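Local coordinates for penicillin binding protein 2X (Streptococcus thermophilus, PDB 5U47) that probably acts as a divisome transpeptidase that cross-links adjacent glycan strands of septal peptidoglycan and is inactivated by beta-lactams, at residues Ala30-Ile35 with Leu183-Asp188; Thr650-Met655 with Gln687-Gly692; Gly671-Tyr676 with Thr698-Ile703. The protein carries 1 engineered substitution. All coordinates share one frame; numbering follows the deposited sequence.

Interaction 1 (Ala30-Ile35 with Leu183-Asp188); sequences AKRGTI and LLTGTD
Leu184, at the C-terminal end of helix 181-184, meets Arg32 and Gly33 of the loop between strands 26-28 and 35-36, within the N-terminal dimerisation-domain family region of this class B penicillin-binding protein. The helix end and the turn after it run antiparallel to the loop.

The one strong direct hydrogen bond lies at the helix end. Gly33 N donates to Leu184 O at 2.8 Å, in the carbonyl plane and on a lone pair, with a nearly straight N-H...O angle of 175°. Farther along, a water joins Ala30 O to Gly186 N, and a weak bond runs from Ala30 N to Asp188 OD1 at 3.4 Å.

Apolar contact is made by the branches of Leu184. Its CD2 lies 4.0 Å from Ile35 CG1, the two side chains crossing at about a right angle. At the other end of the contact, Ala30 CB packs 3.7 Å from Gly186 CA.

The charged side chain that crosses Leu184 is Arg32. With CG anti to the backbone N (chi1 -175°) and the chain extended as far as NE, its guanidinium reaches across Leu184. NE forms a salt bridge with Glu177, while NH2 bonds Asn181 OD1, so Glu177 of helix 175-179 and Asn181 at the start of helix 181-184 fix the group's rotation. Leu184 CB then sits over the centre of one guanidinium face, 3.9 Å from Arg32 CZ.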
ATOM      1  N   ALA A  30       3.879  -7.193 -24.369  1.00 32.30           N
ATOM      2  CA  ALA A  30       3.408  -5.825 -24.474  1.00 32.77           C
ATOM      3  C   ALA A  30       4.235  -4.928 -23.545  1.00 32.72           C
ATOM      4  O   ALA A  30       4.855  -5.401 -22.581  1.00 30.28           O
ATOM      5  CB  ALA A  30       1.941  -5.757 -24.071  1.00 33.99           C
ATOM      6  N   LYS A  31       4.252  -3.638 -23.851  1.00 32.25           N
ATOM      7  CA  LYS A  31       4.880  -2.684 -22.985  1.00 30.98           C
ATOM      8  C   LYS A  31       4.092  -2.666 -21.653  1.00 28.54           C
ATOM      9  O   LYS A  31       2.863  -2.543 -21.638  1.00 27.35           O
ATOM     10  CB  LYS A  31       4.838  -1.297 -23.601  1.00 35.04           C
ATOM     11  CG  LYS A  31       5.344  -0.214 -22.667  1.00 37.83           C
ATOM     12  CD  LYS A  31       5.164   1.166 -23.226  1.00 41.01           C
ATOM     13  CE  LYS A  31       5.692   2.185 -22.233  1.00 43.36           C
ATOM     14  NZ  LYS A  31       5.406   3.574 -22.681  1.00 47.10           N
ATOM     15  N   ARG A  32       4.809  -2.794 -20.551  1.00 26.35           N
ATOM     16  CA  ARG A  32       4.211  -2.755 -19.238  1.00 25.82           C
ATOM     17  C   ARG A  32       3.900  -1.306 -18.884  1.00 25.82           C
ATOM     18  O   ARG A  32       4.689  -0.398 -19.174  1.00 26.31           O
ATOM     19  CB  ARG A  32       5.178  -3.356 -18.219  1.00 25.49           C
ATOM     20  CG  ARG A  32       4.631  -3.501 -16.810  1.00 25.58           C
ATOM     21  CD  ARG A  32       5.644  -4.238 -15.940  1.00 25.71           C
ATOM     22  NE  ARG A  32       5.173  -4.459 -14.577  1.00 25.41           N
ATOM     23  CZ  ARG A  32       4.330  -5.423 -14.217  1.00 25.79           C
ATOM     24  NH1 ARG A  32       3.816  -6.263 -15.126  1.00 26.84           N
ATOM     25  NH2 ARG A  32       3.970  -5.541 -12.956  1.00 25.00           N
ATOM     26  N   GLY A  33       2.767  -1.104 -18.225  1.00 25.11           N
ATOM     27  CA  GLY A  33       2.341   0.202 -17.807  1.00 24.25           C
ATOM     28  C   GLY A  33       3.349   0.860 -16.891  1.00 24.03           C
ATOM     29  O   GLY A  33       4.139   0.189 -16.230  1.00 22.63           O
ATOM     30  N   THR A  34       3.328   2.185 -16.895  1.00 23.99           N
ATOM     31  CA  THR A  34       4.204   2.978 -16.065  1.00 24.01           C
ATOM     32  C   THR A  34       3.494   3.241 -14.752  1.00 23.48           C
ATOM     33  O   THR A  34       2.278   3.421 -14.736  1.00 23.92           O
ATOM     34  CB  THR A  34       4.520   4.311 -16.767  1.00 24.31           C
ATOM     35  OG1 THR A  34       5.301   4.040 -17.912  1.00 25.26           O
ATOM     36  CG2 THR A  34       5.289   5.271 -15.877  1.00 24.64           C
ATOM     37  N   ILE A  35       4.265   3.275 -13.670  1.00 22.84           N
ATOM     38  CA  ILE A  35       3.764   3.613 -12.345  1.00 22.39           C
ATOM     39  C   ILE A  35       4.269   5.010 -12.061  1.00 22.37           C
ATOM     40  O   ILE A  35       5.501   5.267 -12.127  1.00 23.12           O
ATOM     41  CB  ILE A  35       4.265   2.641 -11.256  1.00 22.30           C
ATOM     42  CG1 ILE A  35       3.765   1.227 -11.566  1.00 22.66           C
ATOM     43  CG2 ILE A  35       3.756   3.079  -9.880  1.00 22.26           C
ATOM     44  CD1 ILE A  35       4.430   0.137 -10.748  1.00 23.07           C
ATOM     45  N   LEU A 183      -3.531  -5.135 -14.430  1.00 28.49           N
ATOM     46  CA  LEU A 183      -3.668  -3.832 -15.083  1.00 27.21           C
ATOM     47  C   LEU A 183      -2.387  -3.392 -15.802  1.00 26.22           C
ATOM     48  O   LEU A 183      -2.430  -2.889 -16.933  1.00 26.16           O
ATOM     49  CB  LEU A 183      -4.067  -2.763 -14.055  1.00 27.80           C
ATOM     50  CG  LEU A 183      -5.452  -2.940 -13.420  1.00 27.98           C
ATOM     51  CD1 LEU A 183      -5.617  -2.062 -12.188  1.00 28.00           C
ATOM     52  CD2 LEU A 183      -6.506  -2.623 -14.451  1.00 29.98           C
ATOM     53  N   LEU A 184      -1.245  -3.602 -15.159  1.00 24.38           N
ATOM     54  CA  LEU A 184       0.032  -3.151 -15.700  1.00 24.86           C
ATOM     55  C   LEU A 184       0.468  -3.898 -16.954  1.00 25.65           C
ATOM     56  O   LEU A 184       1.158  -3.331 -17.783  1.00 23.78           O
ATOM     57  CB  LEU A 184       1.123  -3.267 -14.643  1.00 24.54           C
ATOM     58  CG  LEU A 184       1.025  -2.244 -13.517  1.00 24.31           C
ATOM     59  CD1 LEU A 184       1.933  -2.638 -12.359  1.00 24.35           C
ATOM     60  CD2 LEU A 184       1.374  -0.854 -14.018  1.00 24.51           C
ATOM     61  N   THR A 185       0.057  -5.160 -17.057  1.00 26.23           N
ATOM     62  CA  THR A 185       0.443  -6.031 -18.138  1.00 30.61           C
ATOM     63  C   THR A 185      -0.488  -5.831 -19.303  1.00 32.44           C
ATOM     64  O   THR A 185      -1.711  -5.910 -19.165  1.00 36.71           O
ATOM     65  CB  THR A 185       0.386  -7.509 -17.702  1.00 32.35           C
ATOM     66  OG1 THR A 185       1.231  -7.689 -16.565  1.00 32.70           O
ATOM     67  CG2 THR A 185       0.848  -8.443 -18.828  1.00 32.82           C
ATOM     68  N   GLY A 186       0.083  -5.570 -20.458  1.00 33.01           N
ATOM     69  CA  GLY A 186      -0.746  -5.365 -21.628  1.00 35.87           C
ATOM     70  C   GLY A 186      -1.197  -6.699 -22.203  1.00 36.34           C
ATOM     71  O   GLY A 186      -1.030  -7.748 -21.585  1.00 38.70           O
ATOM     72  N   THR A 187      -1.782  -6.650 -23.385  1.00 35.10           N
ATOM     73  CA  THR A 187      -2.186  -7.853 -24.075  1.00 35.77           C
ATOM     74  C   THR A 187      -1.032  -8.171 -24.990  1.00 34.37           C
ATOM     75  O   THR A 187      -0.620  -7.350 -25.818  1.00 32.08           O
ATOM     76  CB  THR A 187      -3.494  -7.637 -24.854  1.00 37.32           C
ATOM     77  OG1 THR A 187      -4.505  -7.221 -23.924  1.00 36.64           O
ATOM     78  CG2 THR A 187      -3.943  -8.925 -25.580  1.00 37.58           C
ATOM     79  N   ASP A 188      -0.496  -9.365 -24.834  1.00 35.90           N
ATOM     80  CA  ASP A 188       0.631  -9.776 -25.640  1.00 37.49           C
ATOM     81  C   ASP A 188       0.362  -9.799 -27.146  1.00 37.57           C
ATOM     82  O   ASP A 188      -0.768  -9.972 -27.598  1.00 35.68           O
ATOM     83  CB  ASP A 188       1.116 -11.147 -25.199  1.00 41.04           C
ATOM     84  CG  ASP A 188       1.784 -11.121 -23.841  1.00 42.51           C
ATOM     85  OD1 ASP A 188       2.261 -10.035 -23.393  1.00 46.66           O
ATOM     86  OD2 ASP A 188       1.850 -12.202 -23.219  1.00 47.17           O
TER
HETATM   87  O   HOH W   1       3.197  -6.098 -20.404  1.00 29.65           O

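Interaction 2 (Thr650-Met655 with Gln687-Gly692); sequences TELPDM and QSVAAG
Gln687 reaches across to the loop 650-655 and uses both ends of its amide there, a compact example of a side chain standing in for backbone pairing within a PASTA domain. Its CG lies between the backbone N and the carbonyl carbon (chi1 61°), and the chain then extends toward Pro653 and Met655. OE1 accepts from Met655 N at 2.8 Å, on a lone pair and in the carbonyl plane. NE2 gives one bond to Pro653 O at 3.2 Å and another to Val689 O of its own segment at 2.9 Å; both acceptors lie in the amide plane, so three bonds fix the rotation of the amide.

Leu652 approaches Gln687 from the opposite direction. Its CG, anti to the backbone N (chi1 -174°), carries CD2 to 3.6 Å from Val689 CG1, and these two side chains cross at about a right angle. Phe666 of helix 660-670 also touches Leu652. Beside this packing, Gly692 N donates to Leu652 O at 2.6 Å, and Ala691 CB rests 3.6 Å from Asp654 N.

The chemistry implies a join in which directional amide bonds and aliphatic packing are interleaved, the Gln687 amide being fixed in orientation because its donor and acceptor ends are both engaged.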
ATOM      1  N   THR A 650     -25.468 -12.848   8.845  1.00 34.51           N
ATOM      2  CA  THR A 650     -26.518 -12.903   9.869  1.00 36.41           C
ATOM      3  C   THR A 650     -26.693 -11.675  10.761  1.00 35.83           C
ATOM      4  O   THR A 650     -27.669 -11.616  11.509  1.00 36.74           O
ATOM      5  CB  THR A 650     -26.251 -14.074  10.836  1.00 38.71           C
ATOM      6  OG1 THR A 650     -25.006 -13.844  11.507  1.00 37.68           O
ATOM      7  CG2 THR A 650     -26.209 -15.418  10.091  1.00 39.50           C
ATOM      8  N   GLU A 651     -25.751 -10.735  10.724  1.00 35.74           N
ATOM      9  CA  GLU A 651     -25.806  -9.517  11.554  1.00 35.82           C
ATOM     10  C   GLU A 651     -25.926  -8.235  10.721  1.00 33.61           C
ATOM     11  O   GLU A 651     -25.342  -8.135   9.640  1.00 31.16           O
ATOM     12  CB  GLU A 651     -24.553  -9.419  12.428  1.00 38.88           C
ATOM     13  CG  GLU A 651     -24.443 -10.488  13.509  1.00 44.48           C
ATOM     14  CD  GLU A 651     -23.217 -10.301  14.410  1.00 48.00           C
ATOM     15  OE1 GLU A 651     -22.266  -9.590  14.018  1.00 50.37           O
ATOM     16  OE2 GLU A 651     -23.198 -10.877  15.521  1.00 55.46           O
ATOM     17  N   LEU A 652     -26.673  -7.259  11.248  1.00 31.55           N
ATOM     18  CA  LEU A 652     -26.874  -5.982  10.585  1.00 30.00           C
ATOM     19  C   LEU A 652     -25.547  -5.236  10.475  1.00 28.99           C
ATOM     20  O   LEU A 652     -24.828  -5.103  11.470  1.00 28.24           O
ATOM     21  CB  LEU A 652     -27.836  -5.106  11.390  1.00 31.07           C
ATOM     22  CG  LEU A 652     -28.276  -3.784  10.753  1.00 30.77           C
ATOM     23  CD1 LEU A 652     -29.055  -4.041   9.469  1.00 31.31           C
ATOM     24  CD2 LEU A 652     -29.139  -3.027  11.746  1.00 31.69           C
ATOM     25  N   PRO A 653     -25.194  -4.775   9.272  1.00 27.31           N
ATOM     26  CA  PRO A 653     -23.963  -4.001   9.124  1.00 26.94           C
ATOM     27  C   PRO A 653     -24.050  -2.578   9.654  1.00 26.78           C
ATOM     28  O   PRO A 653     -25.124  -2.103   9.953  1.00 26.27           O
ATOM     29  CB  PRO A 653     -23.801  -3.881   7.599  1.00 27.16           C
ATOM     30  CG  PRO A 653     -24.669  -4.940   7.015  1.00 27.67           C
ATOM     31  CD  PRO A 653     -25.776  -5.167   7.978  1.00 27.65           C
ATOM     32  N   ASP A 654     -22.889  -1.925   9.738  1.00 27.78           N
ATOM     33  CA  ASP A 654     -22.780  -0.485  10.001  1.00 27.47           C
ATOM     34  C   ASP A 654     -23.027   0.010   8.573  1.00 27.02           C
ATOM     35  O   ASP A 654     -22.248  -0.271   7.667  1.00 24.55           O
ATOM     36  CB  ASP A 654     -21.385  -0.132  10.528  1.00 28.95           C
ATOM     37  CG  ASP A 654     -21.081   1.363  10.528  1.00 29.52           C
ATOM     38  OD1 ASP A 654     -21.903   2.179  10.056  1.00 29.30           O
ATOM     39  OD2 ASP A 654     -19.961   1.716  10.996  1.00 28.92           O
ATOM     40  N   MET A 655     -24.153   0.692   8.373  1.00 26.23           N
ATOM     41  CA  MET A 655     -24.570   1.095   7.048  1.00 26.08           C
ATOM     42  C   MET A 655     -24.228   2.549   6.742  1.00 24.90           C
ATOM     43  O   MET A 655     -24.669   3.089   5.714  1.00 23.28           O
ATOM     44  CB  MET A 655     -26.085   0.838   6.904  1.00 27.07           C
ATOM     45  CG  MET A 655     -26.484  -0.627   7.069  1.00 28.19           C
ATOM     46  SD  MET A 655     -28.270  -0.867   7.250  1.00 33.41           S
ATOM     47  CE  MET A 655     -28.832  -0.333   5.655  1.00 32.55           C
ATOM     48  N   GLN A 687     -28.927   5.056  11.413  1.00 28.03           N
ATOM     49  CA  GLN A 687     -29.747   3.841  11.321  1.00 27.62           C
ATOM     50  C   GLN A 687     -30.356   3.649  12.713  1.00 29.08           C
ATOM     51  O   GLN A 687     -29.689   3.883  13.707  1.00 30.30           O
ATOM     52  CB  GLN A 687     -28.918   2.636  10.862  1.00 27.61           C
ATOM     53  CG  GLN A 687     -27.769   2.235  11.769  1.00 28.52           C
ATOM     54  CD  GLN A 687     -26.870   1.228  11.085  1.00 27.91           C
ATOM     55  OE1 GLN A 687     -26.085   1.596  10.223  1.00 28.23           O
ATOM     56  NE2 GLN A 687     -26.967  -0.036  11.471  1.00 27.31           N
ATOM     57  N   SER A 688     -31.629   3.268  12.769  1.00 27.79           N
ATOM     58  CA  SER A 688     -32.359   3.142  14.046  1.00 30.33           C
ATOM     59  C   SER A 688     -32.065   1.834  14.772  1.00 31.08           C
ATOM     60  O   SER A 688     -32.394   1.697  15.943  1.00 32.78           O
ATOM     61  CB  SER A 688     -33.870   3.275  13.812  1.00 29.63           C
ATOM     62  OG  SER A 688     -34.370   2.166  13.060  1.00 28.29           O
ATOM     63  N   VAL A 689     -31.471   0.871  14.071  1.00 29.83           N
ATOM     64  CA  VAL A 689     -31.071  -0.397  14.687  1.00 30.82           C
ATOM     65  C   VAL A 689     -29.543  -0.478  14.604  1.00 31.16           C
ATOM     66  O   VAL A 689     -28.976  -0.306  13.527  1.00 29.73           O
ATOM     67  CB  VAL A 689     -31.701  -1.594  13.970  1.00 30.74           C
ATOM     68  CG1 VAL A 689     -31.255  -2.897  14.631  1.00 32.75           C
ATOM     69  CG2 VAL A 689     -33.231  -1.467  13.997  1.00 31.95           C
ATOM     70  N   ALA A 690     -28.900  -0.758  15.730  1.00 32.49           N
ATOM     71  CA  ALA A 690     -27.436  -0.788  15.803  1.00 33.67           C
ATOM     72  C   ALA A 690     -26.803  -1.921  15.003  1.00 33.41           C
ATOM     73  O   ALA A 690     -27.381  -3.006  14.869  1.00 31.71           O
ATOM     74  CB  ALA A 690     -26.987  -0.872  17.247  1.00 36.75           C
ATOM     75  N   ALA A 691     -25.609  -1.648  14.467  1.00 32.21           N
ATOM     76  CA  ALA A 691     -24.866  -2.637  13.716  1.00 31.18           C
ATOM     77  C   ALA A 691     -24.602  -3.829  14.624  1.00 32.59           C
ATOM     78  O   ALA A 691     -24.363  -3.665  15.819  1.00 31.82           O
ATOM     79  CB  ALA A 691     -23.555  -2.049  13.228  1.00 32.33           C
ATOM     80  N   GLY A 692     -24.686  -5.029  14.064  1.00 32.51           N
ATOM     81  CA  GLY A 692     -24.422  -6.243  14.843  1.00 35.62           C
ATOM     82  C   GLY A 692     -25.649  -6.967  15.393  1.00 37.06           C
ATOM     83  O   GLY A 692     -25.519  -8.072  15.911  1.00 38.23           O
TER

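Interaction 3 (Gly671-Tyr676 with Thr698-Ile703); sequences GIKITY and TKKITI
Lys673 and Thr675 pair with residues 699-703 through a parallel ladder of four backbone hydrogen bonds. Lys673 N donates to Lys699 O at 2.8 Å, and Lys673 O accepts from Ile701 N at 3.1 Å. Thr675 repeats the pattern, its N bonding Ile701 O and its O taking Ile703 N. The axes of strands 673-676 and 700-703 are 4.7 Å apart at closest approach, with a 23° angle between them.

Ile674, Tyr676, Ile701 and Ile703 share one face of the sheet. Ile674 and Ile701 lie side by side and point the same way, CD1 of Ile674 coming 3.8 Å from CB of Ile701. The other branch of Ile674, CG2, stands anti to the backbone N (chi1 -57° for CG1), where it meets Ile703 CG1 at 3.8 Å and also lies over one face of the Tyr676 ring, offset toward its rim. Lys673, Thr675, Lys700 and Thr702 occupy the other face.

Farther out, helix 660-670 covers the face of Ile674 and Tyr676: Phe666 touches Ile672, Ala667 touches Ile674, and Lys660 makes a cation-pi contact with Tyr676. Gly671 ends that helix in a Schellman motif, turning the chain into the strand. Helix 660-670 packed on the sheet of strands 673-677, 700-706 and 683-687 is the arrangement of a PASTA domain.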
ATOM      1  N   GLY A 671     -35.416  -9.161   3.274  1.00 35.05           N
ATOM      2  CA  GLY A 671     -36.810  -8.972   3.650  1.00 35.65           C
ATOM      3  C   GLY A 671     -37.040  -8.053   4.831  1.00 36.23           C
ATOM      4  O   GLY A 671     -37.836  -8.357   5.703  1.00 36.55           O
ATOM      5  N   ILE A 672     -36.344  -6.922   4.856  1.00 35.70           N
ATOM      6  CA  ILE A 672     -36.480  -5.955   5.934  1.00 36.03           C
ATOM      7  C   ILE A 672     -37.202  -4.738   5.385  1.00 35.76           C
ATOM      8  O   ILE A 672     -36.908  -4.290   4.283  1.00 35.09           O
ATOM      9  CB  ILE A 672     -35.096  -5.560   6.478  1.00 36.62           C
ATOM     10  CG1 ILE A 672     -34.421  -6.787   7.093  1.00 37.15           C
ATOM     11  CG2 ILE A 672     -35.213  -4.421   7.487  1.00 36.10           C
ATOM     12  CD1 ILE A 672     -32.980  -6.553   7.480  1.00 38.66           C
ATOM     13  N   LYS A 673     -38.146  -4.215   6.156  1.00 32.99           N
ATOM     14  CA  LYS A 673     -38.918  -3.025   5.782  1.00 35.82           C
ATOM     15  C   LYS A 673     -38.154  -1.770   6.190  1.00 32.24           C
ATOM     16  O   LYS A 673     -37.899  -1.561   7.374  1.00 32.82           O
ATOM     17  CB  LYS A 673     -40.267  -3.055   6.503  1.00 41.27           C
ATOM     18  CG  LYS A 673     -41.130  -1.809   6.398  1.00 47.66           C
ATOM     19  CD  LYS A 673     -41.865  -1.696   5.076  1.00 54.17           C
ATOM     20  CE  LYS A 673     -42.829  -0.510   5.087  1.00 58.49           C
ATOM     21  NZ  LYS A 673     -42.109   0.798   5.129  1.00 60.12           N
ATOM     22  N   ILE A 674     -37.820  -0.925   5.219  1.00 30.01           N
ATOM     23  CA  ILE A 674     -37.078   0.306   5.494  1.00 27.52           C
ATOM     24  C   ILE A 674     -37.963   1.536   5.397  1.00 27.34           C
ATOM     25  O   ILE A 674     -38.732   1.676   4.465  1.00 28.40           O
ATOM     26  CB  ILE A 674     -35.887   0.516   4.510  1.00 27.28           C
ATOM     27  CG1 ILE A 674     -34.917  -0.669   4.535  1.00 26.26           C
ATOM     28  CG2 ILE A 674     -35.135   1.804   4.857  1.00 25.61           C
ATOM     29  CD1 ILE A 674     -34.208  -0.857   5.858  1.00 26.22           C
ATOM     30  N   THR A 675     -37.838   2.416   6.379  1.00 27.04           N
ATOM     31  CA  THR A 675     -38.504   3.707   6.387  1.00 28.89           C
ATOM     32  C   THR A 675     -37.403   4.739   6.192  1.00 27.76           C
ATOM     33  O   THR A 675     -36.416   4.719   6.936  1.00 26.43           O
ATOM     34  CB  THR A 675     -39.216   3.936   7.737  1.00 30.79           C
ATOM     35  OG1 THR A 675     -40.262   2.975   7.873  1.00 33.11           O
ATOM     36  CG2 THR A 675     -39.810   5.329   7.818  1.00 33.01           C
ATOM     37  N   TYR A 676     -37.527   5.608   5.191  1.00 29.03           N
ATOM     38  CA  TYR A 676     -36.491   6.613   4.933  1.00 29.62           C
ATOM     39  C   TYR A 676     -36.835   7.990   5.439  1.00 31.73           C
ATOM     40  O   TYR A 676     -37.985   8.407   5.402  1.00 31.16           O
ATOM     41  CB  TYR A 676     -36.182   6.730   3.425  1.00 31.05           C
ATOM     42  CG  TYR A 676     -35.631   5.459   2.837  1.00 31.38           C
ATOM     43  CD1 TYR A 676     -34.273   5.140   2.958  1.00 30.63           C
ATOM     44  CD2 TYR A 676     -36.463   4.563   2.174  1.00 31.99           C
ATOM     45  CE1 TYR A 676     -33.766   3.962   2.430  1.00 31.94           C
ATOM     46  CE2 TYR A 676     -35.969   3.383   1.645  1.00 33.34           C
ATOM     47  CZ  TYR A 676     -34.622   3.090   1.763  1.00 32.91           C
ATOM     48  OH  TYR A 676     -34.143   1.911   1.244  1.00 35.72           O
ATOM     49  N   THR A 698     -34.604  -8.578  12.980  1.00 36.73           N
ATOM     50  CA  THR A 698     -34.717  -7.223  12.486  1.00 36.57           C
ATOM     51  C   THR A 698     -35.754  -7.186  11.357  1.00 37.71           C
ATOM     52  O   THR A 698     -35.507  -7.717  10.271  1.00 38.39           O
ATOM     53  CB  THR A 698     -33.337  -6.735  11.993  1.00 37.04           C
ATOM     54  OG1 THR A 698     -32.389  -6.796  13.083  1.00 38.56           O
ATOM     55  CG2 THR A 698     -33.419  -5.301  11.477  1.00 37.42           C
ATOM     56  N   LYS A 699     -36.907  -6.564  11.617  1.00 35.37           N
ATOM     57  CA  LYS A 699     -37.996  -6.508  10.629  1.00 37.58           C
ATOM     58  C   LYS A 699     -38.121  -5.143   9.994  1.00 35.54           C
ATOM     59  O   LYS A 699     -38.558  -5.026   8.847  1.00 34.05           O
ATOM     60  CB  LYS A 699     -39.342  -6.815  11.299  1.00 41.17           C
ATOM     61  CG  LYS A 699     -39.377  -8.050  12.193  1.00 45.65           C
ATOM     62  CD  LYS A 699     -38.929  -9.315  11.476  1.00 48.57           C
ATOM     63  CE  LYS A 699     -39.076 -10.532  12.378  1.00 52.83           C
ATOM     64  NZ  LYS A 699     -38.641 -11.779  11.691  1.00 55.43           N
ATOM     65  N   LYS A 700     -37.750  -4.118  10.758  1.00 34.45           N
ATOM     66  CA  LYS A 700     -37.875  -2.733  10.337  1.00 34.14           C
ATOM     67  C   LYS A 700     -36.677  -1.895  10.763  1.00 33.33           C
ATOM     68  O   LYS A 700     -36.129  -2.090  11.848  1.00 31.70           O
ATOM     69  CB  LYS A 700     -39.102  -2.098  11.003  1.00 36.76           C
ATOM     70  CG  LYS A 700     -40.428  -2.775  10.717  1.00 41.41           C
ATOM     71  CD  LYS A 700     -41.569  -2.067  11.444  1.00 44.59           C
ATOM     72  CE  LYS A 700     -42.893  -2.758  11.195  1.00 49.16           C
ATOM     73  NZ  LYS A 700     -44.024  -1.935  11.710  1.00 54.36           N
ATOM     74  N   ILE A 701     -36.285  -0.959   9.902  1.00 30.32           N
ATOM     75  CA  ILE A 701     -35.241  -0.026  10.238  1.00 29.43           C
ATOM     76  C   ILE A 701     -35.621   1.338   9.682  1.00 27.39           C
ATOM     77  O   ILE A 701     -36.176   1.445   8.580  1.00 27.71           O
ATOM     78  CB  ILE A 701     -33.874  -0.403   9.639  1.00 28.82           C
ATOM     79  CG1 ILE A 701     -33.480  -1.852   9.948  1.00 30.48           C
ATOM     80  CG2 ILE A 701     -32.803   0.542  10.161  1.00 28.93           C
ATOM     81  CD1 ILE A 701     -32.232  -2.308   9.208  1.00 30.64           C
ATOM     82  N   THR A 702     -35.350   2.374  10.463  1.00 28.45           N
ATOM     83  CA  THR A 702     -35.499   3.736   9.988  1.00 28.28           C
ATOM     84  C   THR A 702     -34.093   4.192   9.606  1.00 27.21           C
ATOM     85  O   THR A 702     -33.176   4.219  10.440  1.00 25.76           O
ATOM     86  CB  THR A 702     -36.125   4.688  11.016  1.00 30.17           C
ATOM     87  OG1 THR A 702     -37.466   4.285  11.264  1.00 30.39           O
ATOM     88  CG2 THR A 702     -36.151   6.119  10.475  1.00 30.80           C
ATOM     89  N   ILE A 703     -33.930   4.515   8.333  1.00 26.53           N
ATOM     90  CA  ILE A 703     -32.660   4.982   7.797  1.00 25.89           C
ATOM     91  C   ILE A 703     -32.762   6.463   7.457  1.00 26.71           C
ATOM     92  O   ILE A 703     -33.652   6.874   6.698  1.00 26.40           O
ATOM     93  CB  ILE A 703     -32.342   4.220   6.508  1.00 25.96           C
ATOM     94  CG1 ILE A 703     -31.984   2.762   6.826  1.00 25.32           C
ATOM     95  CG2 ILE A 703     -31.234   4.897   5.703  1.00 26.70           C
ATOM     96  CD1 ILE A 703     -30.673   2.580   7.555  1.00 25.32           C
TER

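Overall arrangement
Interactions 2 and 3 belong to one PASTA domain, and their segments alternate along the chain. Their centres are 11 Å apart, and they touch directly: Ser688 OG lies 2.8 Å from Thr702 N, a probable hydrogen bond, while Leu652 CD1 packs 3.6 Å from Ile701 CD1. The loop contact and the strand pairing thus meet through Leu652 packing on Ile701. Interaction 1 stands apart in the dimerisation-domain family region, its centre 42 Å from that of interaction 2 and 47 Å from that of interaction 3. A link to the transpeptidase region is made by interaction 2, where Asp654 bonds the backbone of Lys459. Together, the contacts show two modules of one chain, each joined internally by its own backbone bonds and packing.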